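Local structure of methylmalonyl-CoA carboxyltransferase 12S subunit (Propionibacterium freudenreichii, 1ON3) at residues Asn4-Ala9 and Val16-Glu21; Val120-Gln125 and Thr131-Phe136; Ala226-Ser231 and His235-Asp240; Val354-Cys357 and Asn361-Leu364; Asn472-Pro477 and Ala481-Val486. The protein transfers the carboxyl group of methylmalonyl-CoA to the biotin of the 1.3S subunit and forms the hexameric core of transcarboxylase. All coordinates share one frame; numbering follows the deposited sequence.

Contact 1. Residues Asn4-Ala9 and Val16-Glu21; sequences NNLKLA and VEQLAE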
# COMPACT_ATOMS: atom_id res chain seq x y z
N ASN E 4 25.53 1.59 46.15
CA ASN E 4 26.61 0.73 46.71
C ASN E 4 26.00 -0.50 47.35
O ASN E 4 25.96 -0.63 48.58
CB ASN E 4 27.40 1.51 47.76
CG ASN E 4 27.83 2.87 47.25
OD1 ASN E 4 27.00 3.74 46.99
ND2 ASN E 4 29.13 3.06 47.11
N ASN E 5 25.51 -1.40 46.51
CA ASN E 5 24.86 -2.61 46.98
C ASN E 5 25.84 -3.77 47.12
O ASN E 5 26.30 -4.08 48.21
CB ASN E 5 23.74 -3.01 46.01
CG ASN E 5 23.17 -1.82 45.24
OD1 ASN E 5 23.89 -1.13 44.51
ND2 ASN E 5 21.88 -1.58 45.40
N LEU E 6 26.15 -4.40 45.99
CA LEU E 6 27.05 -5.55 45.97
C LEU E 6 28.43 -5.21 45.42
O LEU E 6 28.54 -4.55 44.39
CB LEU E 6 26.42 -6.66 45.11
CG LEU E 6 27.25 -7.92 44.91
CD1 LEU E 6 27.43 -8.62 46.25
CD2 LEU E 6 26.57 -8.83 43.91
N LYS E 7 29.47 -5.66 46.11
CA LYS E 7 30.84 -5.41 45.68
C LYS E 7 31.31 -6.58 44.81
O LYS E 7 31.18 -7.74 45.18
CB LYS E 7 31.78 -5.28 46.89
CG LYS E 7 31.32 -4.27 47.92
CD LYS E 7 31.23 -2.86 47.35
CE LYS E 7 30.73 -1.87 48.40
NZ LYS E 7 29.37 -2.20 48.91
N LEU E 8 31.87 -6.25 43.65
CA LEU E 8 32.34 -7.27 42.72
C LEU E 8 33.61 -7.96 43.20
O LEU E 8 34.48 -7.32 43.79
CB LEU E 8 32.62 -6.65 41.36
CG LEU E 8 31.46 -6.01 40.60
CD1 LEU E 8 31.99 -5.40 39.32
CD2 LEU E 8 30.40 -7.06 40.31
N ALA E 9 33.72 -9.25 42.90
CA ALA E 9 34.89 -10.02 43.27
C ALA E 9 36.07 -9.49 42.44
O ALA E 9 35.87 -8.95 41.36
CB ALA E 9 34.66 -11.50 42.99
N VAL E 16 32.53 -14.82 38.12
CA VAL E 16 31.65 -15.80 37.49
C VAL E 16 30.97 -16.64 38.59
O VAL E 16 29.80 -16.99 38.48
CB VAL E 16 32.43 -16.72 36.52
CG1 VAL E 16 31.58 -17.90 36.11
CG2 VAL E 16 32.83 -15.91 35.25
N GLU E 17 31.72 -16.97 39.64
CA GLU E 17 31.16 -17.75 40.74
C GLU E 17 30.15 -16.89 41.51
O GLU E 17 29.08 -17.35 41.89
CB GLU E 17 32.27 -18.21 41.69
CG GLU E 17 33.15 -19.33 41.14
CD GLU E 17 34.33 -19.66 42.04
OE1 GLU E 17 35.05 -20.65 41.75
OE2 GLU E 17 34.54 -18.93 43.04
N GLN E 18 30.52 -15.63 41.73
CA GLN E 18 29.65 -14.69 42.43
C GLN E 18 28.34 -14.56 41.66
O GLN E 18 27.25 -14.58 42.24
CB GLN E 18 30.36 -13.33 42.53
CG GLN E 18 29.53 -12.19 43.10
CD GLN E 18 30.34 -10.90 43.19
OE1 GLN E 18 30.97 -10.49 42.23
NE2 GLN E 18 30.32 -10.27 44.37
N LEU E 19 28.46 -14.45 40.34
CA LEU E 19 27.27 -14.33 39.49
C LEU E 19 26.32 -15.48 39.73
O LEU E 19 25.12 -15.27 39.93
CB LEU E 19 27.68 -14.29 38.01
CG LEU E 19 26.52 -14.33 36.99
CD1 LEU E 19 25.53 -13.18 37.24
CD2 LEU E 19 27.09 -14.25 35.59
N ALA E 20 26.84 -16.71 39.70
CA ALA E 20 26.00 -17.89 39.91
C ALA E 20 25.32 -17.85 41.28
O ALA E 20 24.14 -18.18 41.40
CB ALA E 20 26.83 -19.16 39.78
N GLU E 21 26.06 -17.44 42.31
CA GLU E 21 25.50 -17.34 43.66
C GLU E 21 24.31 -16.37 43.70
O GLU E 21 23.25 -16.67 44.26
CB GLU E 21 26.58 -16.89 44.65
CG GLU E 21 27.70 -17.91 44.80
CD GLU E 21 28.90 -17.43 45.61
OE1 GLU E 21 29.71 -18.30 45.99
OE2 GLU E 21 29.05 -16.21 45.85
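Gln18 reaches out from helix 12-27 and meets the N-terminal loop, Leu6 to Ala9, almost alone. Its CB leaves the helix toward the loop. CG stands anti to the backbone N (chi1 174°), and the chain stays extended to CD, so the amide is carried straight to the backbone of Asn4-Ala9. CD lies 3.8 Å from both Lys7 O and Ala9 N, and the amide divides at this point into a donor and an acceptor. NE2 gives a hydrogen to Lys7 O at 2.8 Å. This oxygen lies close to the plane of the Gln18 amide. OE1 takes the hydrogen of Ala9 N at 3.1 Å, and here the donor stands 34° out of the carbonyl plane. Leu8 CA also approaches OE1, at 3.5 Å, between the two bonded backbone groups.

Apolar groups close round the same amide. Leu6 comes from the opposite direction and brings CD1 to 3.8 Å from Gln18 NE2. Leu8 crosses the glutamine at about a right angle, with CD2 near OE1. Ala9 CB also faces OE1. Ala9 O is bonded in turn to Arg15 NE, one turn earlier on the helix. Tyr478 of a second subunit packs on Leu8 and Leu19.

The contact is an amide side chain bound to the main chain by a donor and an acceptor together. Both bonds use backbone atoms of the loop. Two bonds on opposite ends of one amide also fix its rotation, and they tie the N-terminal tail to its first helix.

Contact 2. Residues Val120-Gln125 and Thr131-Phe136; sequences VETMEQ and TPFLFF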
# COMPACT_ATOMS: atom_id res chain seq x y z
N VAL E 120 5.27 -6.13 30.07
CA VAL E 120 5.00 -5.41 28.83
C VAL E 120 6.16 -5.54 27.84
O VAL E 120 5.95 -5.70 26.64
CB VAL E 120 4.71 -3.90 29.12
CG1 VAL E 120 4.59 -3.14 27.82
CG2 VAL E 120 3.40 -3.76 29.89
N GLU E 121 7.39 -5.47 28.34
CA GLU E 121 8.54 -5.59 27.46
C GLU E 121 8.56 -6.98 26.82
O GLU E 121 8.89 -7.12 25.64
CB GLU E 121 9.83 -5.28 28.23
CG GLU E 121 10.23 -3.80 28.08
CD GLU E 121 11.09 -3.26 29.21
OE1 GLU E 121 11.86 -4.04 29.82
OE2 GLU E 121 10.99 -2.04 29.49
N THR E 122 8.16 -7.99 27.57
CA THR E 122 8.12 -9.35 27.05
C THR E 122 7.01 -9.47 26.01
O THR E 122 7.15 -10.16 25.02
CB THR E 122 7.90 -10.38 28.17
OG1 THR E 122 8.95 -10.25 29.13
CG2 THR E 122 7.92 -11.80 27.62
N MET E 123 5.89 -8.80 26.26
CA MET E 123 4.78 -8.82 25.31
C MET E 123 5.20 -8.11 24.02
O MET E 123 4.85 -8.55 22.91
CB MET E 123 3.57 -8.09 25.93
CG MET E 123 2.95 -8.85 27.10
SD MET E 123 1.70 -7.86 27.92
CE MET E 123 0.43 -7.73 26.63
N GLU E 124 5.92 -7.00 24.15
CA GLU E 124 6.39 -6.26 22.97
C GLU E 124 7.35 -7.14 22.18
O GLU E 124 7.40 -7.02 20.95
CB GLU E 124 7.11 -4.96 23.36
CG GLU E 124 6.22 -3.89 24.01
CD GLU E 124 5.27 -3.17 23.04
OE1 GLU E 124 4.51 -2.30 23.53
OE2 GLU E 124 5.28 -3.46 21.82
N GLN E 125 8.12 -7.98 22.86
CA GLN E 125 9.04 -8.87 22.15
C GLN E 125 8.25 -9.96 21.41
O GLN E 125 8.64 -10.38 20.32
CB GLN E 125 10.04 -9.52 23.11
CG GLN E 125 10.86 -8.54 23.94
CD GLN E 125 11.48 -7.43 23.12
OE1 GLN E 125 12.37 -7.67 22.30
NE2 GLN E 125 11.02 -6.20 23.33
N THR E 131 5.49 -14.08 18.00
CA THR E 131 5.27 -15.34 18.69
C THR E 131 4.14 -15.25 19.71
O THR E 131 3.74 -14.16 20.14
CB THR E 131 6.50 -15.83 19.49
OG1 THR E 131 6.52 -15.16 20.76
CG2 THR E 131 7.81 -15.54 18.73
N PRO E 132 3.62 -16.42 20.11
CA PRO E 132 2.54 -16.45 21.10
C PRO E 132 3.08 -15.92 22.43
O PRO E 132 4.30 -15.93 22.68
CB PRO E 132 2.22 -17.93 21.19
CG PRO E 132 2.45 -18.41 19.80
CD PRO E 132 3.73 -17.71 19.40
N PHE E 133 2.17 -15.45 23.28
CA PHE E 133 2.51 -14.94 24.61
C PHE E 133 1.66 -15.67 25.65
O PHE E 133 0.43 -15.67 25.56
CB PHE E 133 2.22 -13.45 24.72
CG PHE E 133 2.38 -12.91 26.10
CD1 PHE E 133 1.29 -12.43 26.82
CD2 PHE E 133 3.62 -12.92 26.72
CE1 PHE E 133 1.44 -11.97 28.13
CE2 PHE E 133 3.78 -12.47 28.03
CZ PHE E 133 2.68 -11.99 28.73
N LEU E 134 2.31 -16.27 26.65
CA LEU E 134 1.61 -17.01 27.71
C LEU E 134 1.97 -16.37 29.06
O LEU E 134 3.12 -15.98 29.28
CB LEU E 134 2.01 -18.49 27.68
CG LEU E 134 1.60 -19.21 26.38
CD1 LEU E 134 2.81 -19.31 25.47
CD2 LEU E 134 1.05 -20.59 26.68
N PHE E 135 0.99 -16.27 29.94
CA PHE E 135 1.18 -15.61 31.23
C PHE E 135 0.51 -16.36 32.39
O PHE E 135 -0.70 -16.57 32.37
CB PHE E 135 0.60 -14.19 31.10
CG PHE E 135 0.95 -13.24 32.22
CD1 PHE E 135 0.77 -11.88 32.04
CD2 PHE E 135 1.41 -13.69 33.46
CE1 PHE E 135 1.03 -10.97 33.08
CE2 PHE E 135 1.68 -12.79 34.50
CZ PHE E 135 1.49 -11.43 34.30
N PHE E 136 1.30 -16.77 33.38
CA PHE E 136 0.77 -17.44 34.59
C PHE E 136 0.55 -16.33 35.63
O PHE E 136 1.51 -15.66 36.06
CB PHE E 136 1.76 -18.45 35.18
CG PHE E 136 1.90 -19.73 34.38
CD1 PHE E 136 2.87 -19.84 33.39
CD2 PHE E 136 1.11 -20.84 34.67
CE1 PHE E 136 3.07 -21.06 32.71
CE2 PHE E 136 1.30 -22.05 34.00
CZ PHE E 136 2.28 -22.16 33.02
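Met123 lies over one face of the Phe133 ring. Its CG is the atom that does the touching, 3.6 Å from the ring centroid and only 15° off the ring normal. This is a CH-pi contact. CG is displaced from the centre toward the rim, and its closest ring atom is CZ at 3.5 Å. The two side chains run at a slant to one another. Met123 CG is anti to its carbonyl carbon (chi1 -69°), beside the backbone N. SD, one bond beyond CG, is 4.7 Å from the centroid of the Phe133 ring and comes in obliquely, a Met-aromatic contact.

Phe133 turns its ring to the helix from the start of its strand. CG is anti to the backbone N (chi1 173°), and CB points at helix 113-129. The contact belongs to a beta-alpha-beta unit made by strand 95-102, helix 113-129 and strand 133-139. Phe133, the first residue of strand 133-139, packs against the helix that precedes it, in the N-terminal half of the carboxyltransferase fold of the crotonase superfamily.

Thr122 adds a second, lighter touch. Its CG2 approaches Phe133 CE2 obliquely at 4.2 Å, while its OG1 is bonded to Lys118 O within the helix. Val119 of the same helix also packs on Phe133. Beyond Met123, Ala160, Asn161 and Leu164 of helix 147-164 close in, and Gln170 of the neighbouring strand touches it too.

Contact 3. Residues Ala226-Ser231 and His235-Asp240; sequences AHMAIS and HFVAED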
# COMPACT_ATOMS: atom_id res chain seq x y z
N ALA E 226 -17.34 -21.01 39.21
CA ALA E 226 -18.25 -19.89 39.15
C ALA E 226 -17.98 -19.11 37.85
O ALA E 226 -18.91 -18.79 37.11
CB ALA E 226 -18.07 -18.98 40.37
N HIS E 227 -16.71 -18.82 37.55
CA HIS E 227 -16.42 -18.08 36.33
C HIS E 227 -16.83 -18.83 35.06
O HIS E 227 -17.27 -18.23 34.08
CB HIS E 227 -14.93 -17.72 36.25
CG HIS E 227 -14.53 -16.59 37.15
ND1 HIS E 227 -15.04 -15.32 37.02
CD2 HIS E 227 -13.74 -16.56 38.25
CE1 HIS E 227 -14.59 -14.55 37.99
NE2 HIS E 227 -13.79 -15.28 38.75
N MET E 228 -16.70 -20.15 35.09
CA MET E 228 -17.04 -20.94 33.92
C MET E 228 -18.54 -21.05 33.66
O MET E 228 -19.00 -20.72 32.57
CB MET E 228 -16.43 -22.35 34.04
CG MET E 228 -16.89 -23.34 32.95
SD MET E 228 -16.47 -22.88 31.24
CE MET E 228 -14.71 -23.38 31.23
N ALA E 229 -19.29 -21.51 34.65
CA ALA E 229 -20.73 -21.72 34.46
C ALA E 229 -21.62 -20.49 34.60
O ALA E 229 -22.65 -20.39 33.92
CB ALA E 229 -21.21 -22.81 35.41
N ILE E 230 -21.23 -19.56 35.46
CA ILE E 230 -22.06 -18.39 35.70
C ILE E 230 -21.68 -17.10 34.98
O ILE E 230 -22.46 -16.59 34.17
CB ILE E 230 -22.11 -18.08 37.21
CG1 ILE E 230 -22.56 -19.34 37.97
CG2 ILE E 230 -23.04 -16.92 37.48
CD1 ILE E 230 -22.37 -19.23 39.49
N SER E 231 -20.48 -16.58 35.28
CA SER E 231 -19.99 -15.31 34.72
C SER E 231 -19.60 -15.32 33.25
O SER E 231 -19.65 -14.29 32.59
CB SER E 231 -18.80 -14.82 35.54
OG SER E 231 -17.71 -15.72 35.43
N HIS E 235 -12.27 -19.87 29.79
CA HIS E 235 -12.41 -20.87 28.74
C HIS E 235 -12.13 -22.31 29.08
O HIS E 235 -12.64 -23.20 28.40
CB HIS E 235 -11.55 -20.43 27.55
CG HIS E 235 -11.81 -19.02 27.13
ND1 HIS E 235 -11.34 -17.93 27.83
CD2 HIS E 235 -12.57 -18.52 26.12
CE1 HIS E 235 -11.79 -16.82 27.27
NE2 HIS E 235 -12.55 -17.15 26.24
N PHE E 236 -11.32 -22.54 30.11
CA PHE E 236 -10.98 -23.88 30.53
C PHE E 236 -10.83 -23.95 32.04
O PHE E 236 -10.26 -23.04 32.65
CB PHE E 236 -9.65 -24.35 29.90
CG PHE E 236 -9.64 -24.30 28.40
CD1 PHE E 236 -9.21 -23.16 27.74
CD2 PHE E 236 -10.11 -25.37 27.65
CE1 PHE E 236 -9.25 -23.08 26.34
CE2 PHE E 236 -10.16 -25.30 26.26
CZ PHE E 236 -9.73 -24.16 25.61
N VAL E 237 -11.34 -25.03 32.63
CA VAL E 237 -11.17 -25.25 34.05
C VAL E 237 -10.16 -26.37 34.14
O VAL E 237 -10.29 -27.37 33.45
CB VAL E 237 -12.46 -25.69 34.77
CG1 VAL E 237 -12.15 -26.12 36.20
CG2 VAL E 237 -13.44 -24.55 34.81
N ALA E 238 -9.13 -26.18 34.97
CA ALA E 238 -8.08 -27.16 35.15
C ALA E 238 -8.03 -27.58 36.62
O ALA E 238 -8.16 -26.75 37.51
CB ALA E 238 -6.74 -26.57 34.73
N GLU E 239 -7.83 -28.87 36.87
CA GLU E 239 -7.76 -29.36 38.24
C GLU E 239 -6.62 -28.73 39.03
O GLU E 239 -6.80 -28.30 40.17
CB GLU E 239 -7.60 -30.88 38.27
CG GLU E 239 -8.90 -31.65 38.29
CD GLU E 239 -9.72 -31.36 39.53
OE1 GLU E 239 -9.19 -31.52 40.65
OE2 GLU E 239 -10.90 -30.98 39.38
N ASP E 240 -5.44 -28.70 38.43
CA ASP E 240 -4.28 -28.12 39.09
C ASP E 240 -3.31 -27.59 38.05
O ASP E 240 -3.65 -27.53 36.87
CB ASP E 240 -3.57 -29.17 39.96
CG ASP E 240 -3.31 -30.47 39.21
OD1 ASP E 240 -3.14 -30.44 37.97
OD2 ASP E 240 -3.25 -31.52 39.87
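Ala226 O is gripped by two backbone donors of its own helix. Ile230 N reaches it at 2.9 Å and Ser231 N at 3.3 Å, from opposite faces of its carbonyl plane. The longer bond, to Ser231 N, goes with the wider pi-type turn at the end of helix 224-231. On this helix Met228 carries the contact with the strand. Its CG is anti to the backbone N (chi1 172°), and the chain then bends twice. The bends fold CE back to the strand, where it lies 3.5 Å from His235 O and 3.7 Å from Phe236 N. Nearer the root, Met228 CB packs on Val237 CG2 at 3.8 Å, and the two side chains run at a slant. Val237 points CB at the helix, while His235 and Phe236 point theirs the other way.

His227 ND1 is bonded to Asn233 OD1, in the loop between the two segments. His235 ND1 is bonded to Ile192 N and NE2 to Glu352 OE1. Phe236 packs on Ile247 and Leu251 of helix 241-253. At the helix end, Arg386 of a third subunit bonds to Ser231 O. The arrangement is that of a short helix joined by a short loop to 236-238, the last strand of the N-terminal sheet within this chain, with one methionine lying between them.

Contact 4. Residues Val354-Cys357 and Asn361-Leu364; sequences VNFC and NIPL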
# COMPACT_ATOMS: atom_id res chain seq x y z
N VAL E 354 -15.88 -17.24 17.18
CA VAL E 354 -15.84 -16.91 15.76
C VAL E 354 -14.84 -15.77 15.49
O VAL E 354 -14.03 -15.88 14.57
CB VAL E 354 -17.24 -16.49 15.24
CG1 VAL E 354 -17.13 -15.82 13.86
CG2 VAL E 354 -18.16 -17.72 15.17
N ASN E 355 -14.87 -14.70 16.28
CA ASN E 355 -13.91 -13.60 16.06
C ASN E 355 -12.48 -14.07 16.25
O ASN E 355 -11.59 -13.68 15.49
CB ASN E 355 -14.18 -12.42 17.00
CG ASN E 355 -15.47 -11.70 16.68
OD1 ASN E 355 -15.86 -11.60 15.52
ND2 ASN E 355 -16.13 -11.18 17.72
N PHE E 356 -12.24 -14.91 17.25
CA PHE E 356 -10.88 -15.39 17.47
C PHE E 356 -10.37 -16.22 16.29
O PHE E 356 -9.28 -15.99 15.78
CB PHE E 356 -10.79 -16.26 18.73
CG PHE E 356 -9.43 -16.83 18.94
CD1 PHE E 356 -8.41 -16.04 19.49
CD2 PHE E 356 -9.11 -18.10 18.47
CE1 PHE E 356 -7.09 -16.51 19.55
CE2 PHE E 356 -7.81 -18.58 18.52
CZ PHE E 356 -6.80 -17.78 19.06
N CYS E 357 -11.17 -17.20 15.86
CA CYS E 357 -10.78 -18.06 14.75
C CYS E 357 -10.51 -17.21 13.53
O CYS E 357 -9.52 -17.43 12.83
CB CYS E 357 -11.87 -19.10 14.45
SG CYS E 357 -11.97 -20.42 15.71
N ASN E 361 -6.84 -17.01 11.30
CA ASN E 361 -6.98 -17.83 10.10
C ASN E 361 -7.41 -19.28 10.25
O ASN E 361 -6.97 -20.14 9.48
CB ASN E 361 -5.66 -17.75 9.34
CG ASN E 361 -5.10 -16.34 9.30
OD1 ASN E 361 -5.77 -15.42 8.85
ND2 ASN E 361 -3.87 -16.16 9.80
N ILE E 362 -8.27 -19.55 11.22
CA ILE E 362 -8.78 -20.89 11.49
C ILE E 362 -10.19 -21.01 10.88
O ILE E 362 -11.11 -20.30 11.30
CB ILE E 362 -8.87 -21.11 13.02
CG1 ILE E 362 -7.47 -21.00 13.63
CG2 ILE E 362 -9.53 -22.46 13.35
CD1 ILE E 362 -7.44 -21.13 15.14
N PRO E 363 -10.38 -21.91 9.89
CA PRO E 363 -11.71 -22.06 9.27
C PRO E 363 -12.77 -22.40 10.31
O PRO E 363 -12.47 -22.99 11.34
CB PRO E 363 -11.52 -23.21 8.28
CG PRO E 363 -10.08 -23.10 7.90
CD PRO E 363 -9.41 -22.81 9.25
N LEU E 364 -14.01 -22.03 10.01
CA LEU E 364 -15.15 -22.24 10.89
C LEU E 364 -16.15 -23.22 10.30
O LEU E 364 -16.64 -23.03 9.18
CB LEU E 364 -15.83 -20.89 11.16
CG LEU E 364 -15.05 -20.00 12.14
CD1 LEU E 364 -15.40 -18.54 11.93
CD2 LEU E 364 -15.31 -20.46 13.55
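A Schellman motif ends helix 344-359 here and turns the chain toward strand 364-370. Asn361, with positive phi, is its C-prime residue. Ile362 N returns to Cys357 O with a 2.9 Å bond that is nearly straight, 169° at the hydrogen. The inner bond of the motif runs from Asn361 N to Asp358 O.

Past this turn, apolar side chains fold back on the helix. Ile362 and Leu364 both point CB at it. Cys357 is the hub: its CB lies 3.9 Å from Ile362 CB and 3.8 Å from Leu364 CD2. Its SG stands anti to the carbonyl carbon (chi1 -72°), which brings it beside Ile362 CG2 and Leu364 CD2. One turn back, Val354 CG1 meets Leu364 CD1 at 3.8 Å, and these two side chains cross at about a right angle. Leu364 thus spreads its two methyls over Val354 and Cys357. Ile362 CD1 touches Phe356 CE2 obliquely at 4.3 Å.

Phe320 of strand 316-323 packs on Phe356, Cys357 and Ile362. Asn361 ND2 is bonded to the carbonyl oxygens of Glu261 and Asn259.

Ile362 O is buried with Cys357 CB against it at 3.5 Å and finds no polar partner. Across the two segments one backbone bond, Ile362 N to Cys357 O, provides the polar link; the side-chain contacts are apolar.

Contact 5. Residues Asn472-Pro477 and Ala481-Val486; sequences NAFNTP and AARGQV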
# COMPACT_ATOMS: atom_id res chain seq x y z
N ASN E 472 -44.08 -28.85 2.72
CA ASN E 472 -43.52 -29.39 1.49
C ASN E 472 -43.08 -28.32 0.50
O ASN E 472 -42.23 -28.58 -0.33
CB ASN E 472 -44.53 -30.31 0.81
CG ASN E 472 -44.88 -31.52 1.65
OD1 ASN E 472 -44.01 -32.14 2.26
ND2 ASN E 472 -46.17 -31.86 1.69
N ALA E 473 -43.68 -27.14 0.59
CA ALA E 473 -43.34 -26.07 -0.33
C ALA E 473 -42.05 -25.34 0.04
O ALA E 473 -41.34 -24.83 -0.83
CB ALA E 473 -44.49 -25.07 -0.43
N PHE E 474 -41.73 -25.29 1.33
CA PHE E 474 -40.55 -24.56 1.79
C PHE E 474 -39.55 -25.29 2.68
O PHE E 474 -38.34 -25.16 2.48
CB PHE E 474 -40.96 -23.33 2.61
CG PHE E 474 -41.64 -22.24 1.82
CD1 PHE E 474 -41.08 -21.74 0.66
CD2 PHE E 474 -42.83 -21.68 2.29
CE1 PHE E 474 -41.68 -20.68 -0.03
CE2 PHE E 474 -43.44 -20.62 1.62
CZ PHE E 474 -42.86 -20.13 0.45
N ASN E 475 -40.06 -26.03 3.66
CA ASN E 475 -39.21 -26.65 4.66
C ASN E 475 -38.50 -27.98 4.46
O ASN E 475 -38.14 -28.64 5.43
CB ASN E 475 -40.00 -26.67 5.98
CG ASN E 475 -40.51 -25.28 6.37
OD1 ASN E 475 -40.22 -24.29 5.70
ND2 ASN E 475 -41.27 -25.21 7.46
N THR E 476 -38.26 -28.37 3.22
CA THR E 476 -37.55 -29.61 2.98
C THR E 476 -36.17 -29.28 2.42
O THR E 476 -35.96 -28.20 1.86
CB THR E 476 -38.26 -30.50 1.96
OG1 THR E 476 -38.17 -29.90 0.67
CG2 THR E 476 -39.74 -30.68 2.35
N PRO E 477 -35.21 -30.20 2.57
CA PRO E 477 -33.84 -30.03 2.08
C PRO E 477 -33.84 -29.74 0.58
O PRO E 477 -32.99 -29.01 0.07
CB PRO E 477 -33.18 -31.38 2.37
CG PRO E 477 -33.97 -31.91 3.52
CD PRO E 477 -35.38 -31.53 3.20
N ALA E 481 -32.23 -26.57 -1.45
CA ALA E 481 -31.30 -26.80 -2.54
C ALA E 481 -31.83 -26.18 -3.83
O ALA E 481 -31.06 -25.66 -4.65
CB ALA E 481 -31.07 -28.30 -2.72
N ALA E 482 -33.14 -26.25 -4.01
CA ALA E 482 -33.79 -25.69 -5.20
C ALA E 482 -33.46 -24.20 -5.28
O ALA E 482 -33.13 -23.68 -6.35
CB ALA E 482 -35.31 -25.89 -5.12
N ARG E 483 -33.56 -23.52 -4.14
CA ARG E 483 -33.28 -22.09 -4.06
C ARG E 483 -31.80 -21.75 -4.01
O ARG E 483 -31.42 -20.58 -4.06
CB ARG E 483 -33.98 -21.49 -2.85
CG ARG E 483 -35.49 -21.53 -2.94
CD ARG E 483 -36.00 -20.65 -4.08
NE ARG E 483 -37.37 -20.23 -3.83
CZ ARG E 483 -38.44 -21.01 -3.99
NH1 ARG E 483 -38.29 -22.26 -4.41
NH2 ARG E 483 -39.65 -20.54 -3.71
N GLY E 484 -30.95 -22.77 -3.90
CA GLY E 484 -29.52 -22.52 -3.86
C GLY E 484 -28.99 -22.16 -2.48
O GLY E 484 -27.83 -21.75 -2.36
N GLN E 485 -29.82 -22.31 -1.45
CA GLN E 485 -29.40 -22.01 -0.09
C GLN E 485 -28.43 -23.07 0.44
O GLN E 485 -27.74 -22.84 1.43
CB GLN E 485 -30.63 -21.83 0.81
CG GLN E 485 -31.39 -20.56 0.39
CD GLN E 485 -32.47 -20.14 1.36
OE1 GLN E 485 -32.35 -20.34 2.56
NE2 GLN E 485 -33.53 -19.53 0.83
N VAL E 486 -28.39 -24.22 -0.22
CA VAL E 486 -27.43 -25.26 0.13
C VAL E 486 -26.79 -25.75 -1.17
O VAL E 486 -27.44 -25.76 -2.22
CB VAL E 486 -28.07 -26.48 0.89
CG1 VAL E 486 -28.70 -26.01 2.20
CG2 VAL E 486 -29.07 -27.20 0.01
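Phe474 is the first residue of Asn472-Pro477 to reach across, near the end of helix 459-474. Its CG lies anti to the carbonyl carbon (chi1 -68°), and the ring extends toward Arg483. The touch is light. Arg483 NH2 comes to 4.2 Å from Phe474 CE1, at the edge of the ring and near its plane. The guanidinium thus does not lie over the ring face. Its NE is held by a salt bridge to Asp149 of a third subunit. Tyr470 meets the Phe474 ring edge-to-face.

Beyond Asn475, Thr476 takes the N-cap position of helix 477-482, and its OG1 makes a weak bond to Val479 N. Two consecutive helices are joined here by a short linker, in the C-terminal half of the carboxyltransferase fold.

Pro477 opens the second helix. Its O accepts from Ala481 N at 3.0 Å, the ordinary i to i+4 bond, with 156° at the hydrogen. Ala481 CB also lies 3.5 Å from Pro477 O. The second helix closes with a Schellman motif at Gly484, which has positive phi. Val486, beyond the helix, points its CB at Asn472-Pro477 and brings CG2 to 4.3 Å from Pro477 O. Val489 of strand 488-489 packs on Pro477 and Ala481, and Leu8 of a fourth subunit also packs on Pro477.

The contacts follow one another along the chain, and none touches another. Contact 1 and contact 5 lie on opposite sides of the chain's centre, 79 Å apart between centres. They are consistent with one type of interface seen from both sides, the N-terminal loop of one subunit against the region round contact 5 of another: Asn4-Ala9 packs on Asn472, Ala473 and Tyr478 of a second subunit. Contacts 2 and 3 reach the same N-terminal sheet, with nearest atoms about 8 Å apart. Contact 4 belongs to the second, C-terminal sheet and comes within about 8 Å of contact 3. Contacts 3, 4 and 5 all touch the third subunit. The Phe474 side chain of contact 5 is about 10 Å from a bound methylmalonyl-coenzyme A.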